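Local coordinates for protein subtilase cytotoxin subunit A (Escherichia coli, PDB 2IY9) that cleaves the host endoplasmic reticulum chaperone BiP as the serine protease subunit of the AB5 subtilase cytotoxin, triggering stress and eventual cell death, at residues P79-K82 and L86-H89; E131-N136 and N173-V178; V161-L166 and A200-V205; N255-R260 and T265-G270. One frame throughout, in Å; residues are numbered along the deposited sequence.

In the fold
The four contacts belong to one subtilase catalytic domain built on a parallel sheet of seven strands. Interaction 1 comes first along the chain and closes before the others open. Interactions 2 and 3 then interleave, and interaction 4 follows. Interactions 1 and 4 are neighbours, with centres about 15 Å apart, and meet where I88 of helix 84-98 packs on F258 and R260 of the hairpin. Helix 160-172 of interaction 3 leads into strand 176-180 of interaction 2; their centres are about 14 Å apart, and they touch at I177 on L166 and M134 on L165. Interactions 3 and 4 lie about 30 Å apart between centres. The first pair borders the catalytic residues; the second packs two helices and a loop around the sheet.

Interaction 1 (P79-K82 and L86-H89); sequences PVKK and LYIH
This is a surface contact between a loop and the helix that follows it: residues 79-82 lie against the early turns of helix 84-98, and Y87 is the main point of touch. Loop atoms meet the ring of Y87 at one face and at its edge. K81 places its CD over one face. This CD sits 3.7 Å from the centroid of the Y87 ring, 8° off the normal, which makes a CH-pi contact. The K81 chain is bent at chi2 and chi3, and the two side chains run side by side in the same direction. P79 O approaches the ring edge near its plane, 3.9 Å from Y87 CE1. P79 CB touches the helix backbone at Y87 O, 3.4 Å away, and also meets the ring at CD1. CG of Y87 stands anti to the backbone N (chi1 -178°), which carries the ring out beside the loop. The V80 carbonyl faces the root of the same side chain: V80 O is 3.3 Å from Y87 CA in a CA-H...O contact. Water 1 bridges the two backbones. It accepts from V80 N at 2.8 Å and lies 3.0 Å from L86 O, to which it can donate. L86 O also receives a hydrogen bond from S53 OG, next to D52, inferred to belong to the charge relay system. V80 packs on P119, and Y87 and I88 on P261. H89, inferred to be the charge-relay histidine, lies on the same helix, as is typical of the subtilase (peptidase S8) catalytic site.

Interaction 2 (E131-N136 and N173-V178); sequences ESIMSN and NDRLIV
R175 leaves its backbone with CG anti to the carbonyl carbon (chi1 -53°) and then runs extended from CG to NE, which carries its guanidinium across to helix 125-134. I133 answers with CG2, the branch anti to its own backbone N. That methyl lies over one face of the guanidinium, 3.4 Å above the plane and offset toward its rim. The nearest pair is I133 CG2 to R175 NE at 3.5 Å, and R175 CD is 3.6 Å from the same I133 CG2. An apolar methyl thus covers a flat charged group, while the polar end is served from other directions. R175 NH2 gives a proton to water 2 at 2.8 Å. This water is also placed to donate to I133 O at 3.1 Å and to N136 O at 2.9 Å, so it ties the arginine to the carbonyls of I133 and N136. Helix 125-134 lies beside the parallel sheet of the subtilase fold, and R175 stands just before strand 176-180 of that sheet. The contact therefore joins a flanking helix to the start of an inner strand. R175 NH1 bonds to E143 O, with a weaker bond to E144 O, in the loop before strand 147-149. In segment 131-136, N136 N donates to I133 O at 3.1 Å, and N136 OD1 accepts from F138 N.

Interaction 3 (V161-L166 and A200-V205); sequences VWTELL and AAYHPV
L166 lies over one face of the Y202 ring. Its CB is 3.8 Å from the ring centroid and 7° off the normal, a CH-pi contact near the centre of the face. Its CD1 reaches back to the root of the ring, 3.6 Å from Y202 CG and equally close to Y202 CB. The two side chains run alongside each other with their ends pointing opposite ways, so the leucine covers the tyrosine from CB to CZ. Y202 has CG anti to its backbone N (chi1 -177°), which lays the ring against helix 160-172. The opposite face is taken by its own loop: P204 CD sits 3.7 Å above the plane, over the centre. The ring is therefore clamped between a helix leucine and a loop proline. T163, one turn earlier, comes near the ring edge, with OG1 4.1 Å from Y202 CD1; this oxygen also makes a weak hydrogen bond to A159 O. V215 of strand 215-221 packs on both L166 and Y202, and R217 of that strand donates to Y202 O. The contact joins a helix flanking the parallel sheet to the loop that leads from strand 176-180 to helix 207-211, within the alpha/beta core of the subtilase fold.

Interaction 4 (N255-R260 and T265-G270); sequences NITFLR and TGTGSG
F258 turns its ring under the neighbouring strand of a two-stranded antiparallel hairpin, 256-259 with 265-268. Its CG lies between the backbone N and the carbonyl carbon (chi1 56°), and this torsion folds the ring back beneath G266 and G268. G266 O stands 3.6 Å above the ring plane, over its centre, and G266 CA makes a CH-pi contact with the same ring. G268 CA meets the edge in the ring plane. The ring lies close against the backbone of both glycines, with F258 CE2 3.3 Å from G268 N. A92 and S95 of helix 84-98 also touch F258. On the face that carries T257, L259, T265 and T267, T257 lies at a slant to both T265 and T267. T257 CG2 packs on T265 CB at 3.8 Å, and the hydroxyls of T257 and T267 are bridged by water 3. I256 pairs with G268, and F258 with G266, as hydrogen-bonded pairs. N255 and I256 both face G268, a G1 beta bulge at the end of the hairpin. R260 runs past the other end, its CD 3.7 Å from T265 O, while its guanidinium forms salt bridges with E84 and D262. The second strand leads to G270, the N-cap of helix 271-288, which carries S272, the inferred charge-relay serine. Beside the bulge, N255 N donates to S269 OG at 3.1 Å, with an angle of 165° at the hydrogen.

Interaction 1 (P79-K82 and L86-H89)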
loop_
_atom_site.group_PDB
_atom_site.type_symbol
_atom_site.label_atom_id
_atom_site.label_comp_id
_atom_site.label_asym_id
_atom_site.label_seq_id
_atom_site.Cartn_x
_atom_site.Cartn_y
_atom_site.Cartn_z
ATOM N N PRO A 79 0.775 -2.520 -18.838
ATOM C CA PRO A 79 -0.666 -2.324 -18.702
ATOM C C PRO A 79 -1.353 -2.273 -20.069
ATOM O O PRO A 79 -0.736 -1.871 -21.064
ATOM C CB PRO A 79 -0.777 -0.972 -17.994
ATOM C CG PRO A 79 0.463 -0.243 -18.374
ATOM C CD PRO A 79 1.532 -1.296 -18.507
ATOM N N VAL A 80 -2.615 -2.693 -20.098
ATOM C CA VAL A 80 -3.397 -2.747 -21.332
ATOM C C VAL A 80 -4.589 -1.795 -21.276
ATOM O O VAL A 80 -4.978 -1.322 -20.198
ATOM C CB VAL A 80 -3.868 -4.184 -21.672
ATOM C CG1 VAL A 80 -2.671 -5.096 -21.940
ATOM C CG2 VAL A 80 -4.758 -4.752 -20.566
ATOM N N LYS A 81 -5.168 -1.539 -22.446
ATOM C CA LYS A 81 -6.206 -0.533 -22.623
ATOM C C LYS A 81 -7.630 -1.099 -22.496
ATOM O O LYS A 81 -8.603 -0.424 -22.850
ATOM C CB LYS A 81 -6.029 0.124 -23.996
ATOM C CG LYS A 81 -6.218 1.625 -24.006
ATOM C CD LYS A 81 -4.882 2.362 -24.027
ATOM C CE LYS A 81 -4.404 2.595 -25.454
ATOM N NZ LYS A 81 -3.444 3.741 -25.573
ATOM N N LYS A 82 -7.752 -2.325 -21.984
ATOM C CA LYS A 82 -9.058 -2.986 -21.810
ATOM C C LYS A 82 -10.033 -2.078 -21.064
ATOM O O LYS A 82 -11.204 -1.933 -21.434
ATOM C CB LYS A 82 -8.889 -4.316 -21.069
ATOM N N LEU A 86 -7.975 0.497 -15.406
ATOM C CA LEU A 86 -6.916 -0.511 -15.303
ATOM C C LEU A 86 -5.682 -0.184 -16.143
ATOM O O LEU A 86 -4.580 -0.622 -15.817
ATOM C CB LEU A 86 -7.434 -1.929 -15.588
ATOM C CG LEU A 86 -8.176 -2.580 -14.411
ATOM C CD1 LEU A 86 -9.632 -2.189 -14.422
ATOM C CD2 LEU A 86 -8.065 -4.086 -14.413
ATOM N N TYR A 87 -5.852 0.609 -17.200
ATOM C CA TYR A 87 -4.701 1.069 -17.982
ATOM C C TYR A 87 -3.783 1.916 -17.114
ATOM O O TYR A 87 -2.563 1.816 -17.217
ATOM C CB TYR A 87 -5.139 1.870 -19.224
ATOM C CG TYR A 87 -3.982 2.326 -20.103
ATOM C CD1 TYR A 87 -2.983 1.433 -20.492
ATOM C CD2 TYR A 87 -3.892 3.649 -20.545
ATOM C CE1 TYR A 87 -1.926 1.845 -21.283
ATOM C CE2 TYR A 87 -2.829 4.075 -21.347
ATOM C CZ TYR A 87 -1.856 3.162 -21.709
ATOM O OH TYR A 87 -0.797 3.546 -22.501
ATOM N N ILE A 88 -4.381 2.723 -16.242
ATOM C CA ILE A 88 -3.645 3.741 -15.491
ATOM C C ILE A 88 -3.243 3.345 -14.073
ATOM O O ILE A 88 -2.315 3.939 -13.492
ATOM C CB ILE A 88 -4.415 5.102 -15.471
ATOM C CG1 ILE A 88 -5.702 5.011 -14.641
ATOM C CG2 ILE A 88 -4.708 5.544 -16.899
ATOM C CD1 ILE A 88 -6.539 6.327 -14.588
ATOM N N HIS A 89 -3.937 2.350 -13.526
ATOM C CA HIS A 89 -3.939 2.146 -12.075
ATOM C C HIS A 89 -2.566 1.820 -11.483
ATOM O O HIS A 89 -2.152 2.462 -10.518
ATOM C CB HIS A 89 -4.968 1.090 -11.675
ATOM C CG HIS A 89 -5.264 1.064 -10.209
ATOM N ND1 HIS A 89 -6.193 1.896 -9.623
ATOM C CD2 HIS A 89 -4.763 0.296 -9.213
ATOM C CE1 HIS A 89 -6.248 1.643 -8.326
ATOM N NE2 HIS A 89 -5.396 0.673 -8.053
HETATM O O HOH W 1 -3.681 -2.898 -17.506
#

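Interaction 2 (E131-N136 and N173-V178)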
loop_
_atom_site.group_PDB
_atom_site.type_symbol
_atom_site.label_atom_id
_atom_site.label_comp_id
_atom_site.label_asym_id
_atom_site.label_seq_id
_atom_site.Cartn_x
_atom_site.Cartn_y
_atom_site.Cartn_z
ATOM N N GLU A 131 3.494 -15.442 -4.044
ATOM C CA GLU A 131 4.299 -16.675 -3.993
ATOM C C GLU A 131 5.635 -16.503 -4.710
ATOM O O GLU A 131 6.646 -17.072 -4.295
ATOM C CB GLU A 131 3.559 -17.858 -4.629
ATOM C CG GLU A 131 2.372 -18.393 -3.842
ATOM C CD GLU A 131 1.540 -19.391 -4.653
ATOM O OE1 GLU A 131 1.770 -19.530 -5.876
ATOM O OE2 GLU A 131 0.650 -20.035 -4.069
ATOM N N SER A 132 5.623 -15.744 -5.801
ATOM C CA SER A 132 6.834 -15.494 -6.592
ATOM C C SER A 132 7.871 -14.693 -5.799
ATOM O O SER A 132 9.072 -15.010 -5.823
ATOM C CB SER A 132 6.480 -14.813 -7.922
ATOM O OG SER A 132 7.652 -14.408 -8.608
ATOM N N ILE A 133 7.413 -13.682 -5.064
ATOM C CA ILE A 133 8.293 -12.969 -4.133
ATOM C C ILE A 133 8.838 -13.917 -3.065
ATOM O O ILE A 133 10.049 -13.956 -2.794
ATOM C CB ILE A 133 7.574 -11.807 -3.417
ATOM C CG1 ILE A 133 7.018 -10.803 -4.429
ATOM C CG2 ILE A 133 8.548 -11.105 -2.439
ATOM C CD1 ILE A 133 6.032 -9.782 -3.842
ATOM N N MET A 134 7.929 -14.670 -2.458
ATOM C CA MET A 134 8.255 -15.473 -1.289
ATOM C C MET A 134 9.295 -16.552 -1.545
ATOM O O MET A 134 10.086 -16.858 -0.651
ATOM C CB MET A 134 6.988 -16.075 -0.688
ATOM C CG MET A 134 6.064 -15.025 -0.071
ATOM S SD MET A 134 4.535 -15.739 0.549
ATOM C CE MET A 134 5.077 -16.458 2.094
ATOM N N SER A 135 9.307 -17.102 -2.757
ATOM C CA SER A 135 10.241 -18.171 -3.116
ATOM C C SER A 135 11.558 -17.680 -3.742
ATOM O O SER A 135 12.428 -18.485 -4.084
ATOM C CB SER A 135 9.566 -19.168 -4.057
ATOM O OG SER A 135 9.348 -18.583 -5.325
ATOM N N ASN A 136 11.693 -16.365 -3.894
ATOM C CA ASN A 136 12.880 -15.773 -4.511
ATOM C C ASN A 136 13.929 -15.439 -3.453
ATOM O O ASN A 136 13.838 -14.399 -2.811
ATOM C CB ASN A 136 12.473 -14.518 -5.318
ATOM C CG ASN A 136 13.616 -13.946 -6.172
ATOM O OD1 ASN A 136 14.805 -14.212 -5.942
ATOM N ND2 ASN A 136 13.247 -13.153 -7.168
ATOM N N ASN A 173 8.075 -13.544 9.041
ATOM C CA ASN A 173 8.388 -12.284 9.705
ATOM C C ASN A 173 9.367 -11.394 8.918
ATOM O O ASN A 173 10.181 -10.672 9.498
ATOM C CB ASN A 173 8.909 -12.562 11.126
ATOM C CG ASN A 173 8.736 -11.377 12.053
ATOM O OD1 ASN A 173 8.001 -10.434 11.745
ATOM N ND2 ASN A 173 9.423 -11.413 13.194
ATOM N N ASP A 174 9.291 -11.466 7.593
ATOM C CA ASP A 174 10.249 -10.760 6.743
ATOM C C ASP A 174 9.609 -9.683 5.871
ATOM O O ASP A 174 10.229 -8.651 5.597
ATOM C CB ASP A 174 11.073 -11.739 5.895
ATOM C CG ASP A 174 10.212 -12.735 5.115
ATOM O OD1 ASP A 174 8.967 -12.753 5.277
ATOM O OD2 ASP A 174 10.803 -13.510 4.331
ATOM N N ARG A 175 8.372 -9.907 5.447
ATOM C CA ARG A 175 7.731 -8.991 4.490
ATOM C C ARG A 175 6.375 -8.504 4.984
ATOM O O ARG A 175 5.730 -9.162 5.811
ATOM C CB ARG A 175 7.574 -9.654 3.119
ATOM C CG ARG A 175 8.868 -10.230 2.569
ATOM C CD ARG A 175 8.697 -10.799 1.153
ATOM N NE ARG A 175 9.882 -11.560 0.773
ATOM C CZ ARG A 175 10.991 -11.025 0.266
ATOM N NH1 ARG A 175 11.073 -9.721 0.047
ATOM N NH2 ARG A 175 12.015 -11.809 -0.045
ATOM N N LEU A 176 5.958 -7.350 4.456
ATOM C CA LEU A 176 4.684 -6.751 4.787
ATOM C C LEU A 176 3.835 -6.533 3.557
ATOM O O LEU A 176 4.345 -6.159 2.503
ATOM C CB LEU A 176 4.872 -5.404 5.479
ATOM C CG LEU A 176 5.421 -5.483 6.900
ATOM C CD1 LEU A 176 5.784 -4.093 7.345
ATOM C CD2 LEU A 176 4.412 -6.183 7.858
ATOM N N ILE A 177 2.534 -6.751 3.714
ATOM C CA ILE A 177 1.584 -6.455 2.645
ATOM C C ILE A 177 0.740 -5.271 3.069
ATOM O O ILE A 177 0.083 -5.295 4.121
ATOM C CB ILE A 177 0.693 -7.650 2.309
ATOM C CG1 ILE A 177 1.543 -8.755 1.665
ATOM C CG2 ILE A 177 -0.434 -7.238 1.368
ATOM C CD1 ILE A 177 0.753 -9.975 1.309
ATOM N N VAL A 178 0.801 -4.226 2.260
ATOM C CA VAL A 178 0.005 -3.035 2.487
ATOM C C VAL A 178 -1.190 -3.136 1.542
ATOM O O VAL A 178 -1.030 -3.123 0.316
ATOM C CB VAL A 178 0.832 -1.757 2.257
ATOM C CG1 VAL A 178 0.057 -0.521 2.744
ATOM C CG2 VAL A 178 2.173 -1.862 2.995
HETATM O O HOH W 2 12.054 -14.544 -0.525
#

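Interaction 3 (V161-L166 and A200-V205)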
loop_
_atom_site.group_PDB
_atom_site.type_symbol
_atom_site.label_atom_id
_atom_site.label_comp_id
_atom_site.label_asym_id
_atom_site.label_seq_id
_atom_site.Cartn_x
_atom_site.Cartn_y
_atom_site.Cartn_z
ATOM N N VAL A 161 -6.572 -20.559 0.431
ATOM C CA VAL A 161 -5.274 -20.297 -0.222
ATOM C C VAL A 161 -4.655 -18.999 0.312
ATOM O O VAL A 161 -3.466 -18.965 0.618
ATOM C CB VAL A 161 -5.367 -20.277 -1.776
ATOM C CG1 VAL A 161 -3.980 -20.041 -2.410
ATOM C CG2 VAL A 161 -5.936 -21.589 -2.303
ATOM N N TRP A 162 -5.474 -17.948 0.446
ATOM C CA TRP A 162 -5.034 -16.684 1.039
ATOM C C TRP A 162 -4.583 -16.848 2.497
ATOM O O TRP A 162 -3.528 -16.357 2.894
ATOM C CB TRP A 162 -6.155 -15.643 0.991
ATOM C CG TRP A 162 -6.207 -14.757 -0.235
ATOM C CD1 TRP A 162 -7.252 -14.631 -1.106
ATOM C CD2 TRP A 162 -5.193 -13.851 -0.695
ATOM N NE1 TRP A 162 -6.949 -13.711 -2.080
ATOM C CE2 TRP A 162 -5.693 -13.219 -1.856
ATOM C CE3 TRP A 162 -3.912 -13.517 -0.245
ATOM C CZ2 TRP A 162 -4.951 -12.272 -2.576
ATOM C CZ3 TRP A 162 -3.175 -12.580 -0.963
ATOM C CH2 TRP A 162 -3.696 -11.969 -2.111
ATOM N N THR A 163 -5.395 -17.535 3.294
ATOM C CA THR A 163 -5.125 -17.675 4.719
ATOM C C THR A 163 -3.855 -18.498 4.984
ATOM O O THR A 163 -3.064 -18.169 5.874
ATOM C CB THR A 163 -6.370 -18.235 5.446
ATOM O OG1 THR A 163 -7.380 -17.215 5.481
ATOM C CG2 THR A 163 -6.048 -18.650 6.851
ATOM N N GLU A 164 -3.648 -19.554 4.203
ATOM C CA GLU A 164 -2.410 -20.331 4.309
ATOM C C GLU A 164 -1.187 -19.448 4.002
ATOM O O GLU A 164 -0.209 -19.429 4.763
ATOM C CB GLU A 164 -2.457 -21.551 3.376
ATOM C CG GLU A 164 -1.366 -22.605 3.648
ATOM C CD GLU A 164 0.011 -22.213 3.110
ATOM O OE1 GLU A 164 0.085 -21.593 2.020
ATOM O OE2 GLU A 164 1.026 -22.516 3.785
ATOM N N LEU A 165 -1.262 -18.706 2.900
ATOM C CA LEU A 165 -0.138 -17.875 2.439
ATOM C C LEU A 165 0.196 -16.770 3.437
ATOM O O LEU A 165 1.363 -16.537 3.748
ATOM C CB LEU A 165 -0.430 -17.267 1.060
ATOM C CG LEU A 165 0.728 -16.437 0.491
ATOM C CD1 LEU A 165 0.888 -16.618 -0.992
ATOM C CD2 LEU A 165 0.570 -14.958 0.856
ATOM N N LEU A 166 -0.829 -16.084 3.927
ATOM C CA LEU A 166 -0.606 -14.947 4.820
ATOM C C LEU A 166 -0.097 -15.374 6.192
ATOM O O LEU A 166 0.785 -14.723 6.761
ATOM C CB LEU A 166 -1.867 -14.082 4.921
ATOM C CG LEU A 166 -2.293 -13.459 3.574
ATOM C CD1 LEU A 166 -3.700 -12.913 3.661
ATOM C CD2 LEU A 166 -1.334 -12.362 3.114
ATOM N N ALA A 200 -6.908 -7.598 2.334
ATOM C CA ALA A 200 -7.361 -6.822 3.499
ATOM C C ALA A 200 -8.333 -7.634 4.389
ATOM O O ALA A 200 -8.330 -7.483 5.610
ATOM C CB ALA A 200 -7.989 -5.497 3.073
ATOM N N ALA A 201 -9.116 -8.519 3.770
ATOM C CA ALA A 201 -10.144 -9.310 4.480
ATOM C C ALA A 201 -9.566 -10.400 5.397
ATOM O O ALA A 201 -10.302 -11.007 6.182
ATOM C CB ALA A 201 -11.105 -9.925 3.488
ATOM N N TYR A 202 -8.258 -10.650 5.289
ATOM C CA TYR A 202 -7.574 -11.546 6.204
ATOM C C TYR A 202 -7.918 -11.112 7.624
ATOM O O TYR A 202 -7.748 -9.939 7.993
ATOM C CB TYR A 202 -6.059 -11.524 5.961
ATOM C CG TYR A 202 -5.252 -12.477 6.830
ATOM C CD1 TYR A 202 -5.586 -13.835 6.919
ATOM C CD2 TYR A 202 -4.138 -12.024 7.538
ATOM C CE1 TYR A 202 -4.836 -14.713 7.714
ATOM C CE2 TYR A 202 -3.383 -12.889 8.333
ATOM C CZ TYR A 202 -3.745 -14.232 8.414
ATOM O OH TYR A 202 -3.006 -15.086 9.193
ATOM N N HIS A 203 -8.443 -12.058 8.401
ATOM C CA HIS A 203 -9.016 -11.738 9.717
ATOM C C HIS A 203 -8.636 -12.790 10.755
ATOM O O HIS A 203 -9.505 -13.499 11.277
ATOM C CB HIS A 203 -10.536 -11.621 9.596
ATOM C CG HIS A 203 -11.180 -10.840 10.701
ATOM N ND1 HIS A 203 -10.965 -9.492 10.886
ATOM C CD2 HIS A 203 -12.071 -11.211 11.652
ATOM C CE1 HIS A 203 -11.675 -9.070 11.917
ATOM N NE2 HIS A 203 -12.356 -10.093 12.399
ATOM N N PRO A 204 -7.337 -12.872 11.087
ATOM C CA PRO A 204 -6.870 -13.952 11.961
ATOM C C PRO A 204 -7.521 -13.876 13.337
ATOM O O PRO A 204 -7.763 -12.776 13.860
ATOM C CB PRO A 204 -5.361 -13.701 12.066
ATOM C CG PRO A 204 -5.156 -12.289 11.651
ATOM C CD PRO A 204 -6.243 -11.964 10.690
ATOM N N VAL A 205 -7.809 -15.031 13.925
ATOM C CA VAL A 205 -8.433 -15.028 15.250
ATOM C C VAL A 205 -7.558 -15.588 16.369
ATOM O O VAL A 205 -7.797 -15.293 17.536
ATOM C CB VAL A 205 -9.812 -15.721 15.251
ATOM C CG1 VAL A 205 -10.851 -14.813 14.569
ATOM C CG2 VAL A 205 -9.734 -17.083 14.575
#

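Interaction 4 (N255-R260 and T265-G270)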
loop_
_atom_site.group_PDB
_atom_site.type_symbol
_atom_site.label_atom_id
_atom_site.label_comp_id
_atom_site.label_asym_id
_atom_site.label_seq_id
_atom_site.Cartn_x
_atom_site.Cartn_y
_atom_site.Cartn_z
ATOM N N ASN A 255 -8.350 13.818 -3.278
ATOM C CA ASN A 255 -7.735 14.896 -4.056
ATOM C C ASN A 255 -6.256 14.565 -4.241
ATOM O O ASN A 255 -5.377 15.362 -3.912
ATOM C CB ASN A 255 -7.910 16.241 -3.323
ATOM C CG ASN A 255 -7.519 17.437 -4.174
ATOM O OD1 ASN A 255 -7.651 17.405 -5.402
ATOM N ND2 ASN A 255 -7.060 18.520 -3.520
ATOM N N ILE A 256 -5.994 13.352 -4.718
ATOM C CA ILE A 256 -4.621 12.876 -4.891
ATOM C C ILE A 256 -4.240 12.876 -6.374
ATOM O O ILE A 256 -4.893 12.216 -7.187
ATOM C CB ILE A 256 -4.427 11.439 -4.312
ATOM C CG1 ILE A 256 -4.962 11.311 -2.867
ATOM C CG2 ILE A 256 -2.969 10.989 -4.467
ATOM C CD1 ILE A 256 -4.165 12.080 -1.764
ATOM N N THR A 257 -3.194 13.624 -6.721
ATOM C CA THR A 257 -2.739 13.715 -8.110
ATOM C C THR A 257 -1.774 12.549 -8.404
ATOM O O THR A 257 -0.925 12.230 -7.577
ATOM C CB THR A 257 -2.064 15.082 -8.384
ATOM O OG1 THR A 257 -2.943 16.147 -7.978
ATOM C CG2 THR A 257 -1.760 15.256 -9.853
ATOM N N PHE A 258 -1.922 11.916 -9.566
ATOM C CA PHE A 258 -1.106 10.752 -9.938
ATOM C C PHE A 258 -0.709 10.755 -11.418
ATOM O O PHE A 258 -1.262 11.509 -12.222
ATOM C CB PHE A 258 -1.843 9.453 -9.597
ATOM C CG PHE A 258 -3.201 9.344 -10.236
ATOM C CD1 PHE A 258 -3.331 9.032 -11.590
ATOM C CD2 PHE A 258 -4.350 9.572 -9.486
ATOM C CE1 PHE A 258 -4.589 8.943 -12.189
ATOM C CE2 PHE A 258 -5.610 9.475 -10.070
ATOM C CZ PHE A 258 -5.729 9.161 -11.426
ATOM N N LEU A 259 0.246 9.895 -11.765
ATOM C CA LEU A 259 0.764 9.781 -13.121
ATOM C C LEU A 259 -0.016 8.757 -13.958
ATOM O O LEU A 259 -0.382 7.683 -13.456
ATOM C CB LEU A 259 2.241 9.367 -13.067
ATOM C CG LEU A 259 3.054 9.325 -14.364
ATOM C CD1 LEU A 259 3.177 10.731 -14.941
ATOM C CD2 LEU A 259 4.431 8.709 -14.117
ATOM N N ARG A 260 -0.253 9.099 -15.227
ATOM C CA ARG A 260 -0.867 8.191 -16.213
ATOM C C ARG A 260 0.188 7.698 -17.227
ATOM O O ARG A 260 1.192 8.381 -17.431
ATOM C CB ARG A 260 -1.984 8.914 -16.968
ATOM C CG ARG A 260 -3.135 9.459 -16.107
ATOM C CD ARG A 260 -3.901 10.533 -16.874
ATOM N NE ARG A 260 -4.208 10.078 -18.227
ATOM C CZ ARG A 260 -5.289 9.377 -18.558
ATOM N NH1 ARG A 260 -6.194 9.058 -17.637
ATOM N NH2 ARG A 260 -5.465 8.995 -19.816
ATOM N N THR A 265 -1.262 13.825 -15.952
ATOM C CA THR A 265 -1.700 13.493 -14.605
ATOM C C THR A 265 -3.220 13.370 -14.532
ATOM O O THR A 265 -3.944 13.924 -15.370
ATOM C CB THR A 265 -1.205 14.532 -13.579
ATOM O OG1 THR A 265 -1.702 15.828 -13.933
ATOM C CG2 THR A 265 0.322 14.578 -13.547
ATOM N N GLY A 266 -3.681 12.619 -13.533
ATOM C CA GLY A 266 -5.091 12.527 -13.171
ATOM C C GLY A 266 -5.229 12.802 -11.683
ATOM O O GLY A 266 -4.229 12.912 -10.970
ATOM N N THR A 267 -6.463 12.934 -11.208
ATOM C CA THR A 267 -6.706 13.204 -9.790
ATOM C C THR A 267 -7.741 12.208 -9.285
ATOM O O THR A 267 -8.779 12.039 -9.898
ATOM C CB THR A 267 -7.180 14.666 -9.544
ATOM O OG1 THR A 267 -6.158 15.578 -9.962
ATOM C CG2 THR A 267 -7.489 14.916 -8.086
ATOM N N GLY A 268 -7.434 11.546 -8.176
ATOM C CA GLY A 268 -8.315 10.520 -7.646
ATOM C C GLY A 268 -8.506 10.583 -6.146
ATOM O O GLY A 268 -7.774 11.273 -5.422
ATOM N N SER A 269 -9.508 9.847 -5.690
ATOM C CA SER A 269 -9.796 9.699 -4.276
ATOM C C SER A 269 -10.092 8.230 -4.026
ATOM O O SER A 269 -10.680 7.544 -4.886
ATOM C CB SER A 269 -11.002 10.556 -3.882
ATOM O OG SER A 269 -10.705 11.936 -4.033
ATOM N N GLY A 270 -9.658 7.746 -2.868
ATOM C CA GLY A 270 -10.005 6.409 -2.417
ATOM C C GLY A 270 -8.874 5.674 -1.724
ATOM O O GLY A 270 -7.792 6.229 -1.479
HETATM O O HOH W 3 -4.930 17.714 -9.078
#